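Long-range contacts in ABC-type phosphate transport system, periplasmic component (Lactobacillus brevis, PDB 4ECF), which binds phosphate ion and probably serves as the solute-binding component of a PstSACB-type ABC transporter that imports phosphate across the cytoplasmic membrane: residues 39-44 with 56-61; 79-84 with 206-211. One frame throughout, in Å; residues are numbered along the deposited sequence.

Contact 1: residues 39-44 with 56-61; sequences GGTGTG and GNSDLF. With PO4 (phosphate ion), chain B.
Thr41 and Asp59 meet through the threonine hydroxyl at the phosphate site of a periplasmic-binding-protein fold, where backbone and side-chain donors gather round an anion at the start of a helix. Gly40 is the N-cap, and Thr41 opens helix 41-50. With OG1 anti to its own carbonyl carbon and beside its backbone N (chi1 -73°), Thr41 turns the hydroxyl to the ligand: both Thr41 N and Thr41 OG1 donate to phosphate O2, each at 2.8 Å, so one residue grips one oxygen twice. The same OG1 accepts the amide of Asp59 across the contact, Asp59 N to Thr41 OG1 being 3.1 Å and nearly straight at 173°. This second bond holds the hydroxyl's rotation, leaving its proton for the anion. The Asp59 carboxyl group comes in beside the Thr41 hydroxyl, Asp59 OD2 lying 3.1 Å from Thr41 OG1. The same OD2 is 2.5 Å from phosphate O4, a spacing at which one of the two acids probably carries a proton, while OD1 is hydrogen-bonded to Ser11. Ser131, Thr133, Thr12 and Arg127 side chains and the amides of Gly132 and Ala13 complete the site. Away from the ion, the Thr41 methyl CG2 packs against Ser58 OG and the side chain of Leu60. Further along, Gly44 and Gly56 let helix and strand approach to 4.3 Å between their CA atoms, and a CB on Gly44 would clash with Asn57 O. Ser58 OG turns back within its own segment to Leu60 O, 2.7 Å away, meeting that oxygen in the carbonyl plane on a lone pair.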
ATOM      1  N   GLY A  39      -4.494  11.021  -0.713  1.00 20.31           N
ATOM      2  CA  GLY A  39      -3.382  11.860  -1.159  1.00 19.71           C
ATOM      3  C   GLY A  39      -2.075  11.158  -1.460  1.00 19.32           C
ATOM      4  O   GLY A  39      -1.223  11.686  -2.186  1.00 18.35           O
ATOM      5  N   GLY A  40      -1.905   9.989  -0.878  1.00 17.38           N
ATOM      6  CA  GLY A  40      -0.723   9.177  -1.054  1.00 16.56           C
ATOM      7  C   GLY A  40       0.238   9.342   0.106  1.00 16.77           C
ATOM      8  O   GLY A  40       0.209  10.352   0.822  1.00 16.76           O
ATOM      9  N   THR A  41       1.172   8.407   0.187  1.00 16.45           N
ATOM     10  CA  THR A  41       2.198   8.398   1.219  1.00 15.73           C
ATOM     11  C   THR A  41       2.970   9.703   1.266  1.00 16.17           C
ATOM     12  O   THR A  41       3.195  10.267   2.328  1.00 18.17           O
ATOM     13  CB  THR A  41       3.152   7.200   1.035  1.00 16.13           C
ATOM     14  OG1 THR A  41       2.444   6.013   1.431  1.00 16.95           O
ATOM     15  CG2 THR A  41       4.417   7.359   1.877  1.00 16.63           C
ATOM     16  N   GLY A  42       3.372  10.199   0.097  1.00 17.83           N
ATOM     17  CA  GLY A  42       4.188  11.421   0.034  1.00 18.31           C
ATOM     18  C   GLY A  42       3.532  12.650   0.634  1.00 17.70           C
ATOM     19  O   GLY A  42       4.172  13.442   1.383  1.00 18.75           O
ATOM     20  N   THR A  43       2.232  12.786   0.368  1.00 18.79           N
ATOM     21  CA  THR A  43       1.412  13.835   0.950  1.00 19.62           C
ATOM     22  C   THR A  43       1.248  13.612   2.478  1.00 19.17           C
ATOM     23  O   THR A  43       1.341  14.559   3.267  1.00 19.33           O
ATOM     24  CB  THR A  43       0.042  13.873   0.253  1.00 22.28           C
ATOM     25  OG1 THR A  43       0.208  14.299  -1.110  1.00 25.75           O
ATOM     26  CG2 THR A  43      -0.885  14.823   0.923  1.00 25.60           C
ATOM     27  N   GLY A  44       1.049  12.374   2.905  1.00 17.08           N
ATOM     28  CA  GLY A  44       0.968  12.065   4.307  1.00 17.12           C
ATOM     29  C   GLY A  44       2.198  12.527   5.068  1.00 17.65           C
ATOM     30  O   GLY A  44       2.093  13.196   6.088  1.00 18.26           O
ATOM     31  N   GLY A  56      -0.031  11.357   9.784  1.00 15.99           N
ATOM     32  CA  GLY A  56       0.386  11.096   8.416  1.00 14.01           C
ATOM     33  C   GLY A  56       0.389   9.609   8.178  1.00 15.20           C
ATOM     34  O   GLY A  56       1.098   8.846   8.856  1.00 17.25           O
ATOM     35  N   ASN A  57      -0.445   9.160   7.266  1.00 15.69           N
ATOM     36  CA  ASN A  57      -0.578   7.745   6.923  1.00 16.17           C
ATOM     37  C   ASN A  57       0.442   7.414   5.851  1.00 16.22           C
ATOM     38  O   ASN A  57       0.415   8.044   4.779  1.00 16.98           O
ATOM     39  CB  ASN A  57      -1.989   7.506   6.375  1.00 17.35           C
ATOM     40  CG  ASN A  57      -3.111   7.758   7.386  1.00 18.34           C
ATOM     41  OD1 ASN A  57      -2.901   7.829   8.616  1.00 18.93           O
ATOM     42  ND2 ASN A  57      -4.314   7.904   6.867  1.00 17.55           N
ATOM     43  N   SER A  58       1.297   6.426   6.101  1.00 15.53           N
ATOM     44  CA  SER A  58       2.414   6.149   5.210  1.00 15.95           C
ATOM     45  C   SER A  58       2.670   4.639   5.061  1.00 15.71           C
ATOM     46  O   SER A  58       2.658   3.899   6.055  1.00 17.99           O
ATOM     47  CB  SER A  58       3.664   6.804   5.749  1.00 17.51           C
ATOM     48  OG  SER A  58       4.838   6.538   4.977  1.00 17.69           O
ATOM     49  N   ASP A  59       2.983   4.221   3.843  1.00 16.18           N
ATOM     50  CA  ASP A  59       3.497   2.862   3.573  1.00 15.25           C
ATOM     51  C   ASP A  59       4.992   2.745   3.691  1.00 15.69           C
ATOM     52  O   ASP A  59       5.540   1.642   3.531  1.00 17.26           O
ATOM     53  CB  ASP A  59       3.126   2.383   2.134  1.00 15.59           C
ATOM     54  CG  ASP A  59       1.724   2.707   1.753  1.00 15.78           C
ATOM     55  OD1 ASP A  59       0.806   2.494   2.550  1.00 17.17           O
ATOM     56  OD2 ASP A  59       1.525   3.123   0.581  1.00 16.38           O
ATOM     57  N   LEU A  60       5.670   3.857   3.932  1.00 17.48           N
ATOM     58  CA  LEU A  60       7.127   3.914   3.961  1.00 16.21           C
ATOM     59  C   LEU A  60       7.634   4.444   5.313  1.00 17.63           C
ATOM     60  O   LEU A  60       6.949   5.225   6.010  1.00 17.66           O
ATOM     61  CB  LEU A  60       7.670   4.816   2.843  1.00 16.79           C
ATOM     62  CG  LEU A  60       7.223   4.470   1.426  1.00 16.56           C
ATOM     63  CD1 LEU A  60       7.782   5.501   0.425  1.00 18.07           C
ATOM     64  CD2 LEU A  60       7.604   3.016   1.036  1.00 17.18           C
ATOM     65  N   PHE A  61       8.854   4.089   5.672  1.00 19.02           N
ATOM     66  CA  PHE A  61       9.542   4.813   6.755  1.00 18.73           C
ATOM     67  C   PHE A  61       9.770   6.267   6.330  1.00 18.27           C
ATOM     68  O   PHE A  61      10.056   6.524   5.134  1.00 18.36           O
ATOM     69  CB  PHE A  61      10.851   4.112   7.133  1.00 21.43           C
ATOM     70  CG  PHE A  61      10.641   2.827   7.885  1.00 22.04           C
ATOM     71  CD1 PHE A  61      10.366   1.641   7.214  1.00 21.43           C
ATOM     72  CD2 PHE A  61      10.719   2.792   9.255  1.00 21.99           C
ATOM     73  CE1 PHE A  61      10.183   0.454   7.899  1.00 24.63           C
ATOM     74  CE2 PHE A  61      10.526   1.605   9.955  1.00 25.61           C
ATOM     75  CZ  PHE A  61      10.277   0.433   9.264  1.00 23.84           C
TER
HETATM   76  P   PO4 B 300      -0.070   5.054  -1.582  1.00 16.89           P
HETATM   77  O1  PO4 B 300       0.384   4.271  -2.808  1.00 18.46           O
HETATM   78  O2  PO4 B 300       1.013   5.855  -0.957  1.00 15.66           O
HETATM   79  O3  PO4 B 300      -1.290   5.888  -1.861  1.00 16.14           O
HETATM   80  O4  PO4 B 300      -0.579   4.006  -0.477  1.00 16.24           O

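Contact 2: residues 79-84 with 206-211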
ATOM      1  N   ALA A  79       0.320  -2.374  10.856  1.00 17.60           N
ATOM      2  CA  ALA A  79      -0.100  -3.437   9.936  1.00 16.48           C
ATOM      3  C   ALA A  79       1.014  -3.647   8.919  1.00 16.87           C
ATOM      4  O   ALA A  79       1.953  -2.841   8.833  1.00 17.02           O
ATOM      5  CB  ALA A  79      -1.388  -3.037   9.220  1.00 18.30           C
ATOM      6  N   VAL A  80       0.916  -4.763   8.205  1.00 16.99           N
ATOM      7  CA  VAL A  80       1.671  -4.997   6.962  1.00 17.12           C
ATOM      8  C   VAL A  80       0.619  -5.063   5.853  1.00 15.10           C
ATOM      9  O   VAL A  80      -0.489  -5.615   6.029  1.00 17.71           O
ATOM     10  CB  VAL A  80       2.512  -6.284   7.033  1.00 18.80           C
ATOM     11  CG1 VAL A  80       2.956  -6.731   5.632  1.00 18.65           C
ATOM     12  CG2 VAL A  80       3.664  -6.081   8.028  1.00 18.78           C
ATOM     13  N   VAL A  81       0.920  -4.467   4.713  1.00 15.92           N
ATOM     14  CA  VAL A  81       0.071  -4.534   3.503  1.00 19.98           C
ATOM     15  C   VAL A  81       0.842  -5.209   2.364  1.00 18.57           C
ATOM     16  O   VAL A  81       2.004  -4.869   2.097  1.00 17.30           O
ATOM     17  CB  VAL A  81      -0.435  -3.130   3.110  1.00 21.20           C
ATOM     18  CG1 VAL A  81       0.722  -2.246   2.602  1.00 22.28           C
ATOM     19  CG2 VAL A  81      -1.603  -3.224   2.142  1.00 25.65           C
ATOM     20  N   GLY A  82       0.193  -6.173   1.715  1.00 18.28           N
ATOM     21  CA  GLY A  82       0.690  -6.768   0.494  1.00 19.21           C
ATOM     22  C   GLY A  82       0.318  -5.920  -0.705  1.00 18.47           C
ATOM     23  O   GLY A  82      -0.721  -5.226  -0.703  1.00 17.46           O
ATOM     24  N   ILE A  83       1.197  -5.928  -1.690  1.00 16.82           N
ATOM     25  CA  ILE A  83       0.981  -5.243  -2.983  1.00 17.39           C
ATOM     26  C   ILE A  83       1.078  -6.278  -4.095  1.00 18.07           C
ATOM     27  O   ILE A  83       2.009  -7.126  -4.124  1.00 17.77           O
ATOM     28  CB  ILE A  83       2.010  -4.124  -3.182  1.00 17.96           C
ATOM     29  CG1 ILE A  83       1.803  -3.037  -2.123  1.00 22.88           C
ATOM     30  CG2 ILE A  83       1.965  -3.549  -4.635  1.00 18.24           C
ATOM     31  CD1 ILE A  83       3.055  -2.229  -1.887  1.00 25.48           C
ATOM     32  N   THR A  84       0.141  -6.189  -5.029  1.00 19.22           N
ATOM     33  CA  THR A  84       0.075  -7.141  -6.139  1.00 17.48           C
ATOM     34  C   THR A  84      -0.098  -6.432  -7.489  1.00 17.77           C
ATOM     35  O   THR A  84      -0.796  -5.427  -7.585  1.00 17.62           O
ATOM     36  CB  THR A  84      -1.040  -8.162  -5.972  1.00 17.60           C
ATOM     37  OG1 THR A  84      -0.989  -9.119  -7.048  1.00 18.94           O
ATOM     38  CG2 THR A  84      -2.415  -7.542  -5.953  1.00 19.42           C
ATOM     39  N   SER A 206       4.770  -3.948   2.495  1.00 17.39           N
ATOM     40  CA  SER A 206       5.438  -2.971   3.366  1.00 19.06           C
ATOM     41  C   SER A 206       4.738  -2.869   4.714  1.00 17.08           C
ATOM     42  O   SER A 206       3.610  -3.321   4.863  1.00 17.79           O
ATOM     43  CB  SER A 206       5.522  -1.584   2.728  1.00 21.43           C
ATOM     44  OG  SER A 206       4.258  -0.936   2.725  1.00 23.73           O
ATOM     45  N   TYR A 207       5.400  -2.199   5.654  1.00 19.22           N
ATOM     46  CA  TYR A 207       4.787  -1.863   6.924  1.00 17.88           C
ATOM     47  C   TYR A 207       3.918  -0.620   6.703  1.00 17.16           C
ATOM     48  O   TYR A 207       4.224   0.224   5.865  1.00 20.31           O
ATOM     49  CB  TYR A 207       5.836  -1.581   8.019  1.00 18.90           C
ATOM     50  CG  TYR A 207       6.717  -2.780   8.333  1.00 18.27           C
ATOM     51  CD1 TYR A 207       6.256  -3.842   9.113  1.00 18.50           C
ATOM     52  CD2 TYR A 207       8.017  -2.841   7.839  1.00 18.02           C
ATOM     53  CE1 TYR A 207       7.081  -4.949   9.386  1.00 18.71           C
ATOM     54  CE2 TYR A 207       8.835  -3.943   8.102  1.00 20.75           C
ATOM     55  CZ  TYR A 207       8.352  -4.981   8.913  1.00 21.19           C
ATOM     56  OH  TYR A 207       9.169  -6.094   9.187  1.00 21.62           O
ATOM     57  N   GLU A 208       2.806  -0.587   7.418  1.00 16.89           N
ATOM     58  CA  GLU A 208       1.880   0.563   7.457  1.00 17.32           C
ATOM     59  C   GLU A 208       2.126   1.376   8.701  1.00 17.26           C
ATOM     60  O   GLU A 208       2.179   0.827   9.829  1.00 17.19           O
ATOM     61  CB  GLU A 208       0.439   0.085   7.450  1.00 19.07           C
ATOM     62  CG  GLU A 208       0.035  -0.665   6.184  1.00 19.38           C
ATOM     63  CD  GLU A 208      -0.110   0.216   4.964  1.00 20.89           C
ATOM     64  OE1 GLU A 208       0.860   0.953   4.627  1.00 19.83           O
ATOM     65  OE2 GLU A 208      -1.198   0.140   4.362  1.00 20.34           O
ATOM     66  N   HIS A 209       2.245   2.703   8.518  1.00 16.75           N
ATOM     67  CA  HIS A 209       2.682   3.628   9.572  1.00 15.72           C
ATOM     68  C   HIS A 209       1.663   4.726   9.813  1.00 15.57           C
ATOM     69  O   HIS A 209       1.116   5.295   8.833  1.00 15.93           O
ATOM     70  CB  HIS A 209       3.960   4.326   9.158  1.00 15.39           C
ATOM     71  CG  HIS A 209       5.096   3.423   8.809  1.00 17.34           C
ATOM     72  ND1 HIS A 209       6.179   3.268   9.605  1.00 18.78           N
ATOM     73  CD2 HIS A 209       5.359   2.754   7.637  1.00 18.84           C
ATOM     74  CE1 HIS A 209       7.093   2.473   8.968  1.00 17.71           C
ATOM     75  NE2 HIS A 209       6.570   2.141   7.765  1.00 17.86           N
ATOM     76  N   LEU A 210       1.426   5.046  11.082  1.00 16.96           N
ATOM     77  CA  LEU A 210       0.638   6.242  11.473  1.00 13.28           C
ATOM     78  C   LEU A 210       1.629   7.193  12.139  1.00 15.42           C
ATOM     79  O   LEU A 210       1.962   7.002  13.293  1.00 15.31           O
ATOM     80  CB  LEU A 210      -0.503   5.887  12.414  1.00 14.81           C
ATOM     81  CG  LEU A 210      -1.560   4.899  11.883  1.00 15.39           C
ATOM     82  CD1 LEU A 210      -2.655   4.678  12.906  1.00 16.85           C
ATOM     83  CD2 LEU A 210      -2.152   5.373  10.570  1.00 16.63           C
ATOM     84  N   TYR A 211       2.242   8.083  11.391  1.00 15.32           N
ATOM     85  CA  TYR A 211       3.175   9.040  11.929  1.00 14.74           C
ATOM     86  C   TYR A 211       2.502  10.210  12.596  1.00 13.66           C
ATOM     87  O   TYR A 211       1.503  10.748  12.072  1.00 16.24           O
ATOM     88  CB  TYR A 211       4.059   9.579  10.779  1.00 14.77           C
ATOM     89  CG  TYR A 211       5.270   8.701  10.488  1.00 15.64           C
ATOM     90  CD1 TYR A 211       6.400   8.731  11.324  1.00 17.30           C
ATOM     91  CD2 TYR A 211       5.261   7.788   9.434  1.00 16.18           C
ATOM     92  CE1 TYR A 211       7.506   7.931  11.051  1.00 17.69           C
ATOM     93  CE2 TYR A 211       6.378   6.976   9.155  1.00 18.15           C
ATOM     94  CZ  TYR A 211       7.473   7.020   9.965  1.00 17.59           C
ATOM     95  OH  TYR A 211       8.588   6.221   9.692  1.00 18.41           O
TER
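Backbone bonds make the first layer of the pairing between Val81 and Ser206, an antiparallel hydrogen-bonded pair. Val81 N donates to Ser206 O at 2.9 Å, and Ser206 N returns the bond to Val81 O at the same length. Two residues on, Glu208 N reaches Ala79 O at 2.8 Å. Between these bonds lies the non-hydrogen-bonded pair Val80 and Tyr207, where Val80 CA comes 3.3 Å from Ser206 O in a CA-H...O contact. The axes of the two short segments run at 131° to each other, well short of strictly antiparallel. They belong to strands 73-87 and 205-213 of the large mixed sheet of this two-lobed periplasmic-binding-protein fold. On the face that carries Val80 and Tyr207 the contact is apolar: the two side chains point the same way, side by side, with Val80 CG2 meeting the ring obliquely at Tyr207 CD1, 3.6 Å off. The hydroxyl of Tyr207 bonds to Arg252 N, and Arg77 forms a cation-pi pair with the ring. On the face of Ala79, Val81 and Glu208 apolar groups meet a carboxyl group. Glu208, bent at chi2 (-72°), brings its carboxyl group aslant against Val81, Glu208 CD lying 3.5 Å from Val81 CG1, and its CB packs on the Ala79 methyl. Its OE1 also lies close to Asp59 OD1, a like-charge approach that probably implies a shared proton. Replacing Glu208 by an alanine removes the carboxyl group, which would probably open a gap beside Val81 CG1 and leave Asp59 OD1 without the acid it approaches. Ser206 OG, on the same face as Val81, is held by the backbone oxygen of Asp59.

Overall arrangement
From the N terminus, contact 1 closes first: the 11 residues between its segments, which include the rest of helix 41-50, make a short loop that returns through strand 55-58. The chain then enters strand 73-87, where 79-84 opens contact 2, and only after an excursion of 121 residues does 206-211 close it. The two loops stand in series, neither nesting nor crossing. They nonetheless meet in space, centres about 10 Å apart, because strand 205-213 lies between strands 55-58 and 73-87 in the sheet; Ser58 O and His209 N, 2.8 Å apart, probably bond there. Contact 1 thus ties a helix start to the sheet, and contact 2 joins two of its strands.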